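Local coordinates for protein Zn-dependent hydrolase of metallo-beta-lactamase superfamily TM0207 (Thermotoga maritima, PDB 1VJN) that is probably a zinc-dependent hydrolase of the metallo-beta-lactamase superfamily, with its substrate unknown, at residues A[183-186]-A[187-190]. Residues are numbered along the deposited sequence; the frame is centred on the assembly and turned at random.
Sequences LLPV and DDFL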
loop_
_atom_site.group_PDB
_atom_site.type_symbol
_atom_site.label_atom_id
_atom_site.label_comp_id
_atom_site.label_asym_id
_atom_site.label_seq_id
_atom_site.Cartn_x
_atom_site.Cartn_y
_atom_site.Cartn_z
ATOM N N LEU A 183 -3.476 5.373 -18.079
ATOM C CA LEU A 183 -3.871 4.801 -16.804
ATOM C C LEU A 183 -5.350 4.440 -16.867
ATOM O O LEU A 183 -6.150 5.263 -17.242
ATOM C CB LEU A 183 -3.683 5.802 -15.700
ATOM C CG LEU A 183 -2.303 6.129 -15.208
ATOM C CD1 LEU A 183 -2.458 7.104 -14.067
ATOM C CD2 LEU A 183 -1.596 4.845 -14.756
ATOM N N LEU A 184 -5.702 3.225 -16.462
ATOM C CA LEU A 184 -7.088 2.790 -16.482
ATOM C C LEU A 184 -7.841 3.352 -15.284
ATOM O O LEU A 184 -7.249 3.623 -14.236
ATOM C CB LEU A 184 -7.155 1.267 -16.465
ATOM C CG LEU A 184 -6.556 0.558 -17.688
ATOM C CD1 LEU A 184 -6.382 -0.935 -17.444
ATOM C CD2 LEU A 184 -7.394 0.815 -18.975
ATOM N N PRO A 185 -9.150 3.534 -15.433
ATOM C CA PRO A 185 -9.973 3.947 -14.321
ATOM C C PRO A 185 -10.081 2.844 -13.251
ATOM O O PRO A 185 -9.958 1.679 -13.573
ATOM C CB PRO A 185 -11.321 4.209 -14.968
ATOM C CG PRO A 185 -11.336 3.337 -16.139
ATOM C CD PRO A 185 -9.939 3.383 -16.675
ATOM N N VAL A 186 -10.312 3.243 -11.997
ATOM C CA VAL A 186 -10.529 2.300 -10.918
ATOM C C VAL A 186 -11.761 1.420 -11.206
ATOM O O VAL A 186 -11.828 0.284 -10.779
ATOM C CB VAL A 186 -10.648 3.037 -9.524
ATOM C CG1 VAL A 186 -11.921 3.801 -9.369
ATOM C CG2 VAL A 186 -10.511 2.017 -8.418
ATOM N N ASP A 187 -12.711 1.938 -11.971
ATOM C CA ASP A 187 -13.913 1.172 -12.323
ATOM C C ASP A 187 -13.600 -0.156 -13.025
ATOM O O ASP A 187 -14.358 -1.112 -12.880
ATOM C CB ASP A 187 -14.840 2.006 -13.209
ATOM C CG ASP A 187 -15.527 3.165 -12.453
ATOM O OD1 ASP A 187 -15.347 3.334 -11.210
ATOM O OD2 ASP A 187 -16.287 3.971 -13.056
ATOM N N ASP A 188 -12.481 -0.229 -13.774
ATOM C CA ASP A 188 -12.080 -1.489 -14.427
ATOM C C ASP A 188 -11.688 -2.571 -13.441
ATOM O O ASP A 188 -11.818 -3.743 -13.699
ATOM C CB ASP A 188 -10.887 -1.266 -15.364
ATOM C CG ASP A 188 -11.259 -0.505 -16.614
ATOM O OD1 ASP A 188 -12.400 0.002 -16.719
ATOM O OD2 ASP A 188 -10.460 -0.350 -17.554
ATOM N N PHE A 189 -11.148 -2.185 -12.314
ATOM C CA PHE A 189 -10.878 -3.130 -11.241
ATOM C C PHE A 189 -12.159 -3.467 -10.490
ATOM O O PHE A 189 -12.444 -4.636 -10.193
ATOM C CB PHE A 189 -9.838 -2.497 -10.353
ATOM C CG PHE A 189 -9.380 -3.343 -9.216
ATOM C CD1 PHE A 189 -8.689 -4.513 -9.433
ATOM C CD2 PHE A 189 -9.585 -2.910 -7.892
ATOM C CE1 PHE A 189 -8.236 -5.263 -8.384
ATOM C CE2 PHE A 189 -9.141 -3.672 -6.834
ATOM C CZ PHE A 189 -8.459 -4.836 -7.068
ATOM N N LEU A 190 -12.970 -2.461 -10.190
ATOM C CA LEU A 190 -14.192 -2.687 -9.387
ATOM C C LEU A 190 -15.171 -3.671 -10.023
ATOM O O LEU A 190 -15.860 -4.416 -9.325
ATOM C CB LEU A 190 -14.928 -1.365 -9.109
ATOM C CG LEU A 190 -14.102 -0.291 -8.414
ATOM C CD1 LEU A 190 -14.937 0.978 -8.153
ATOM C CD2 LEU A 190 -13.501 -0.812 -7.128
#
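Asp188 folds back from the first turn of helix 187-190 onto Leu184 and Pro185, two residues of the loop before it. Asp188 CB lies 3.6 Å from Pro185 O. The carboxylate carbon Asp188 CG comes next and meets the proline ring, 3.9 Å from Pro185 CG. The two oxygens then part. Asp188 OD1 rests on the ring at Pro185 CG, 3.5 Å away. Asp188 OD2 reaches the leucine, 3.6 Å from Leu184 CD2, and the two side chains cross at about a right angle. With chi1 at -72°, the Asp188 carboxylate lies beside its own backbone N, which turns it back toward Pro185 and Leu184. Asp188 N also donates to Pro185 O at 3.2 Å, from above the carbonyl plane.

The Val186 carbonyl takes the next bonds of the turn. Val186 O accepts a fairly straight bond from Leu190 N at 3.0 Å, in the carbonyl plane, and a weak, bent one from Phe189 N. Leu190 CG sits against Val186 O at 3.3 Å, while Val186 CG2 and Leu190 CG touch loosely.

Phe189 runs inward to Pro154 and Ala157 of helix 154-163 and meets Phe193 edge-to-face. Leu190 packs on Val214 and Val216 of strand 213-216. The short helix thus covers part of the eight-stranded sheet. Backbone bonds set the first turn, while the Asp188 carboxylate adds van der Waals contact with apolar carbons rather than a salt bridge to this lead-in.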